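Local coordinates for protein putative fructosamine-3-kinase (Thermobifida fusca YX, PDB 3F7W) that probably phosphorylates fructosamines or related glycated substrates, as a kinase with a protein-kinase-like fold, at residues 63-68 with 77-82; 59-64 with 87-92. All blocks are in the same frame, centred on the assembly; numbering follows the deposited sequence. Where two conformers were deposited one is given.

Interaction 1: residues 63-68 with 77-82; sequences LGLDWL and PQVAGW. With EDO (1,2-ethanediol), chain F; EDO (1,2-ethanediol), chain H.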
loop_
_atom_site.group_PDB
_atom_site.type_symbol
_atom_site.label_atom_id
_atom_site.label_comp_id
_atom_site.label_asym_id
_atom_site.label_seq_id
_atom_site.Cartn_x
_atom_site.Cartn_y
_atom_site.Cartn_z
ATOM N N LEU A 63 -11.176 -5.212 4.139
ATOM C CA LEU A 63 -11.781 -3.951 4.591
ATOM C C LEU A 63 -11.121 -2.767 3.906
ATOM O O LEU A 63 -11.791 -1.782 3.536
ATOM C CB LEU A 63 -11.735 -3.819 6.106
ATOM C CG LEU A 63 -12.560 -4.852 6.924
ATOM C CD1 LEU A 63 -12.621 -4.458 8.398
ATOM C CD2 LEU A 63 -13.968 -5.022 6.367
ATOM N N GLY A 64 -9.805 -2.848 3.720
ATOM C CA GLY A 64 -9.068 -1.769 3.073
ATOM C C GLY A 64 -9.467 -1.638 1.611
ATOM O O GLY A 64 -9.650 -0.540 1.132
ATOM N N LEU A 65 -9.649 -2.766 0.927
ATOM C CA LEU A 65 -10.112 -2.734 -0.466
ATOM C C LEU A 65 -11.515 -2.109 -0.567
ATOM O O LEU A 65 -11.774 -1.279 -1.462
ATOM C CB LEU A 65 -10.106 -4.133 -1.083
ATOM C CG LEU A 65 -8.780 -4.761 -1.492
ATOM C CD1 LEU A 65 -8.903 -6.287 -1.774
ATOM C CD2 LEU A 65 -8.140 -4.019 -2.688
ATOM N N ASP A 66 -12.407 -2.476 0.354
ATOM C CA ASP A 66 -13.770 -1.954 0.335
ATOM C C ASP A 66 -13.773 -0.461 0.559
ATOM O O ASP A 66 -14.493 0.289 -0.091
ATOM C CB ASP A 66 -14.632 -2.671 1.382
ATOM C CG ASP A 66 -16.032 -2.084 1.506
ATOM O OD1 ASP A 66 -16.827 -2.257 0.585
ATOM O OD2 ASP A 66 -16.319 -1.474 2.540
ATOM N N TRP A 67 -12.978 -0.029 1.517
ATOM C CA TRP A 67 -12.933 1.359 1.909
ATOM C C TRP A 67 -12.251 2.226 0.860
ATOM O O TRP A 67 -12.700 3.331 0.538
ATOM C CB TRP A 67 -12.231 1.434 3.262
ATOM C CG TRP A 67 -12.099 2.816 3.872
ATOM C CD1 TRP A 67 -13.071 3.531 4.520
ATOM C CD2 TRP A 67 -10.893 3.585 3.986
ATOM N NE1 TRP A 67 -12.554 4.732 4.975
ATOM C CE2 TRP A 67 -11.217 4.779 4.680
ATOM C CE3 TRP A 67 -9.571 3.379 3.573
ATOM C CZ2 TRP A 67 -10.258 5.759 4.971
ATOM C CZ3 TRP A 67 -8.633 4.353 3.844
ATOM C CH2 TRP A 67 -8.970 5.514 4.553
ATOM N N LEU A 68 -11.162 1.742 0.302
ATOM C CA LEU A 68 -10.417 2.485 -0.680
ATOM C C LEU A 68 -11.124 2.563 -2.023
ATOM O O LEU A 68 -10.896 3.508 -2.809
ATOM C CB LEU A 68 -9.036 1.803 -0.798
ATOM C CG LEU A 68 -7.853 2.493 -1.380
ATOM C CD1 LEU A 68 -7.451 3.718 -0.493
ATOM C CD2 LEU A 68 -6.742 1.408 -1.507
ATOM N N PRO A 77 -9.501 -3.204 -7.129
ATOM C CA PRO A 77 -10.340 -4.381 -7.496
ATOM C C PRO A 77 -11.505 -4.606 -6.540
ATOM O O PRO A 77 -11.389 -4.370 -5.322
ATOM C CB PRO A 77 -9.388 -5.559 -7.379
ATOM C CG PRO A 77 -8.078 -5.012 -7.207
ATOM C CD PRO A 77 -8.176 -3.622 -6.671
ATOM N N GLN A 78 -12.608 -5.120 -7.090
ATOM C CA GLN A 78 -13.758 -5.525 -6.314
ATOM C C GLN A 78 -13.500 -6.887 -5.654
ATOM O O GLN A 78 -12.897 -7.763 -6.249
ATOM C CB GLN A 78 -14.978 -5.646 -7.229
ATOM C CG GLN A 78 -15.337 -4.394 -8.017
ATOM C CD GLN A 78 -16.570 -4.622 -8.870
ATOM O OE1 GLN A 78 -16.928 -5.769 -9.142
ATOM N NE2 GLN A 78 -17.224 -3.545 -9.292
ATOM N N VAL A 79 -13.984 -7.034 -4.445
ATOM C CA VAL A 79 -13.823 -8.264 -3.676
ATOM C C VAL A 79 -15.068 -9.113 -3.929
ATOM O O VAL A 79 -16.177 -8.613 -3.811
ATOM C CB VAL A 79 -13.668 -7.936 -2.191
ATOM C CG1 VAL A 79 -13.673 -9.218 -1.361
ATOM C CG2 VAL A 79 -12.339 -7.146 -1.998
ATOM N N ALA A 80 -14.861 -10.369 -4.310
ATOM C CA ALA A 80 -15.942 -11.333 -4.543
ATOM C C ALA A 80 -16.321 -12.040 -3.238
ATOM O O ALA A 80 -17.468 -12.421 -3.026
ATOM C CB ALA A 80 -15.516 -12.359 -5.585
ATOM N N GLY A 81 -15.356 -12.196 -2.348
ATOM C CA GLY A 81 -15.619 -12.835 -1.055
ATOM C C GLY A 81 -14.361 -12.966 -0.233
ATOM O O GLY A 81 -13.258 -12.996 -0.774
ATOM N N TRP A 82 -14.513 -13.090 1.081
ATOM C CA TRP A 82 -13.353 -13.273 1.924
ATOM C C TRP A 82 -13.691 -13.851 3.289
ATOM O O TRP A 82 -14.841 -13.782 3.760
ATOM C CB TRP A 82 -12.633 -11.937 2.095
ATOM C CG TRP A 82 -13.360 -10.978 2.966
ATOM C CD1 TRP A 82 -14.405 -10.149 2.607
ATOM C CD2 TRP A 82 -13.131 -10.753 4.352
ATOM N NE1 TRP A 82 -14.806 -9.416 3.685
ATOM C CE2 TRP A 82 -14.052 -9.765 4.773
ATOM C CE3 TRP A 82 -12.224 -11.275 5.281
ATOM C CZ2 TRP A 82 -14.081 -9.282 6.083
ATOM C CZ3 TRP A 82 -12.264 -10.795 6.606
ATOM C CH2 TRP A 82 -13.194 -9.829 6.991
HETATM C C1 EDO F . -16.670 -6.155 2.011
HETATM O O1 EDO F . -16.085 -7.300 1.386
HETATM C C2 EDO F . -16.183 -6.020 3.447
HETATM O O2 EDO F . -16.743 -7.107 4.185
HETATM C C1 EDO H . -15.922 -7.258 -11.822
HETATM O O1 EDO H . -16.426 -6.001 -12.273
HETATM C C2 EDO H . -16.832 -8.361 -12.321
HETATM O O2 EDO H . -16.026 -9.518 -12.572
HETATM O O HOH W 1 -13.007 -2.975 -3.584
#
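One water joins the backbones of Leu65 and Pro77, donating to Pro77 O at 2.8 Å and, weakly, to Leu65 O. No direct hydrogen bond crosses between 63-68 and 77-82; the rest is apolar packing. Leu65, its CG anti to the carbonyl carbon (chi1 -75°), forks over the junction of loop and strand: CD1 meets Val79 CG2 at 3.5 Å, while CD2 lies 4.0 Å from Pro77 CD in the loop just before the strand. It crosses both partners at about a right angle, and Met89 and Pro212 add to its surroundings. This is the N-terminal lobe of a protein-kinase-like fold, where helix 57-68 packs on the last two strands of the antiparallel sheet. In strand 79-83 a classic beta bulge sets Ala80 and Gly81 both against Ala88. Past the bulge, Trp82 brings CZ2 obliquely to within 4.3 Å of Leu63 CD2. Trp82 NE1 donates in the ring plane to O2 of an ethanediol (3.1 Å, N-H...O 163°), probably from the crystallisation liquor, whose C2 rests on Leu63 CD2. With an alanine in place of this indole, Leu63 CD2 and Ala62 would probably lose their aromatic neighbour and a gap would open beside the helix.

Interaction 2: residues 59-64 with 87-92; sequences RAEALG and LAMEWV. With EDO (1,2-ethanediol), chain G.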
loop_
_atom_site.group_PDB
_atom_site.type_symbol
_atom_site.label_atom_id
_atom_site.label_comp_id
_atom_site.label_asym_id
_atom_site.label_seq_id
_atom_site.Cartn_x
_atom_site.Cartn_y
_atom_site.Cartn_z
ATOM N N ARG A 59 -8.458 -9.678 6.848
ATOM C CA ARG A 59 -9.440 -8.653 7.152
ATOM C C ARG A 59 -8.953 -7.254 6.782
ATOM O O ARG A 59 -9.699 -6.455 6.226
ATOM C CB ARG A 59 -9.770 -8.706 8.634
ATOM C CG ARG A 59 -10.589 -7.528 9.154
ATOM C CD ARG A 59 -10.959 -7.778 10.597
ATOM N NE ARG A 59 -11.920 -8.872 10.674
ATOM C CZ ARG A 59 -13.239 -8.725 10.743
ATOM N NH1 ARG A 59 -13.788 -7.516 10.764
ATOM N NH2 ARG A 59 -14.012 -9.801 10.785
ATOM N N ALA A 60 -7.701 -6.954 7.102
ATOM C CA ALA A 60 -7.148 -5.626 6.823
ATOM C C ALA A 60 -7.196 -5.316 5.329
ATOM O O ALA A 60 -7.512 -4.175 4.918
ATOM C CB ALA A 60 -5.669 -5.541 7.352
ATOM N N GLU A 61 -6.876 -6.309 4.509
ATOM C CA GLU A 61 -6.916 -6.135 3.070
ATOM C C GLU A 61 -8.387 -6.078 2.559
ATOM O O GLU A 61 -8.692 -5.217 1.749
ATOM C CB GLU A 61 -6.127 -7.205 2.332
ATOM C CG GLU A 61 -6.032 -6.848 0.809
ATOM C CD GLU A 61 -5.123 -7.693 -0.036
ATOM O OE1 GLU A 61 -4.284 -8.432 0.488
ATOM O OE2 GLU A 61 -5.265 -7.597 -1.281
ATOM N N ALA A 62 -9.250 -6.977 3.024
ATOM C CA ALA A 62 -10.667 -6.992 2.556
ATOM C C ALA A 62 -11.338 -5.649 2.894
ATOM O O ALA A 62 -12.022 -5.030 2.038
ATOM C CB ALA A 62 -11.455 -8.177 3.150
ATOM N N LEU A 63 -11.176 -5.212 4.139
ATOM C CA LEU A 63 -11.781 -3.951 4.591
ATOM C C LEU A 63 -11.121 -2.767 3.906
ATOM O O LEU A 63 -11.791 -1.782 3.536
ATOM C CB LEU A 63 -11.735 -3.819 6.106
ATOM C CG LEU A 63 -12.560 -4.852 6.924
ATOM C CD1 LEU A 63 -12.621 -4.458 8.398
ATOM C CD2 LEU A 63 -13.968 -5.022 6.367
ATOM N N GLY A 64 -9.805 -2.848 3.720
ATOM C CA GLY A 64 -9.068 -1.769 3.073
ATOM C C GLY A 64 -9.467 -1.638 1.611
ATOM O O GLY A 64 -9.650 -0.540 1.132
ATOM N N LEU A 87 -9.092 -14.684 0.287
ATOM C CA LEU A 87 -9.536 -13.418 -0.265
ATOM C C LEU A 87 -9.627 -13.596 -1.786
ATOM O O LEU A 87 -8.636 -13.947 -2.423
ATOM C CB LEU A 87 -8.566 -12.298 0.129
ATOM C CG LEU A 87 -8.783 -10.891 -0.430
ATOM C CD1 LEU A 87 -10.173 -10.352 -0.117
ATOM C CD2 LEU A 87 -7.690 -9.905 0.080
ATOM N N ALA A 88 -10.843 -13.434 -2.316
ATOM C CA ALA A 88 -11.173 -13.614 -3.747
ATOM C C ALA A 88 -11.612 -12.253 -4.292
ATOM O O ALA A 88 -12.528 -11.620 -3.730
ATOM C CB ALA A 88 -12.301 -14.609 -3.934
HETATM N N MSE A 89 -10.949 -11.817 -5.359
HETATM C CA MSE A 89 -11.197 -10.537 -5.960
HETATM C C MSE A 89 -11.149 -10.621 -7.457
HETATM O O MSE A 89 -10.735 -11.617 -8.038
HETATM C CB MSE A 89 -10.167 -9.513 -5.473
HETATM C CG MSE A 89 -8.794 -9.704 -5.984
HETATM SE SE MSE A 89 -7.618 -8.374 -5.169
HETATM C CE MSE A 89 -7.700 -9.149 -3.380
ATOM N N GLU A 90 -11.538 -9.517 -8.079
ATOM C CA GLU A 90 -11.442 -9.336 -9.512
ATOM C C GLU A 90 -10.031 -9.643 -10.046
ATOM O O GLU A 90 -9.026 -9.191 -9.478
ATOM C CB GLU A 90 -11.859 -7.882 -9.759
ATOM C CG GLU A 90 -11.857 -7.394 -11.134
ATOM C CD GLU A 90 -12.343 -5.934 -11.203
ATOM O OE1 GLU A 90 -12.535 -5.275 -10.134
ATOM O OE2 GLU A 90 -12.517 -5.460 -12.345
ATOM N N TRP A 91 -9.951 -10.435 -11.112
ATOM C CA TRP A 91 -8.703 -10.727 -11.803
ATOM C C TRP A 91 -8.414 -9.623 -12.815
ATOM O O TRP A 91 -9.311 -9.198 -13.538
ATOM C CB TRP A 91 -8.777 -12.076 -12.533
ATOM C CG TRP A 91 -7.560 -12.380 -13.358
ATOM C CD1 TRP A 91 -7.377 -12.101 -14.695
ATOM C CD2 TRP A 91 -6.359 -13.021 -12.917
ATOM N NE1 TRP A 91 -6.123 -12.507 -15.086
ATOM C CE2 TRP A 91 -5.481 -13.077 -14.020
ATOM C CE3 TRP A 91 -5.933 -13.549 -11.687
ATOM C CZ2 TRP A 91 -4.209 -13.635 -13.933
ATOM C CZ3 TRP A 91 -4.666 -14.085 -11.598
ATOM C CH2 TRP A 91 -3.821 -14.152 -12.723
ATOM N N VAL A 92 -7.169 -9.178 -12.838
ATOM C CA VAL A 92 -6.711 -8.138 -13.751
ATOM C C VAL A 92 -5.751 -8.761 -14.749
ATOM O O VAL A 92 -4.788 -9.401 -14.365
ATOM C CB VAL A 92 -5.968 -6.990 -12.981
ATOM C CG1 VAL A 92 -5.564 -5.874 -13.954
ATOM C CG2 VAL A 92 -6.848 -6.428 -11.876
HETATM C C1 EDO G . -2.599 -11.183 2.246
HETATM O O1 EDO G . -1.757 -10.369 1.419
HETATM C C2 EDO G . -3.100 -10.328 3.366
HETATM O O2 EDO G . -3.961 -9.408 2.743
#
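Leu87 opens the strand side of this contact by pushing both its methyl groups at helix 57-68. With CG anti to the backbone N (chi1 176°), it sends CD2 against the side chain of Glu61, 3.4 Å from CD and 3.6 Å from CG, the two side chains crossing at about a right angle. Its other methyl, CD1, reaches Ala62 CB at 4.1 Å. The short axes of 59-64 and 87-90 pass 9.9 Å apart and run 30° from parallel. Met89, a selenomethionine, again points to the helix: bent at chi3 (69°), it turns CE to Glu61 OE2 at 3.6 Å, while Phe43 and Pro77 flank it within the lobe. From there the chain leaves the strand for the segment that probably corresponds to the hinge of protein kinases; Glu90 O and Val92 N each hydrogen-bond an unidentified ligand, probably from the crystallisation liquor, in a pattern consistent with the place where kinases hold adenine.

The extended Glu61 chain thus passes over Leu87 and presents OE1 to Lys45 NZ, with which it forms a salt bridge, consistent with the lysine-glutamate pair that joins sheet and helix C in protein kinases. A chain G ethanediol also sits at OE1, though its 2.5 Å approach through O2 is too short to trust and its bond through O1 is weak. No hydrogen bond joins the two segments themselves: Leu87 CD2 sits almost straight over one face of the Glu61 carboxylate, with Met89 CE on the same side beside OE2, while OE1 takes the lysine, so apolar packing probably steadies the rotation of the acid and polar pairing supplies its directed bond.

How the interactions relate
Interactions 1 and 2 have centres about 4 Å apart and use the same helix, 57-68, sharing Leu63 and Gly64. Along the chain the helix comes first, then strand 79-83, then strand 86-90, which follow each other as antiparallel neighbours at one side of the five-stranded sheet. The two contacts overlap: Ala62 also meets Trp82 of the outer strand, and Leu65 also meets Met89 of the inner one. Backbone pairing ties them together, as Ala80 N lies 2.7 Å from Ala88 O. Together they join the helix to the sheet of the N-terminal lobe, next to what is probably the nucleotide-binding hinge.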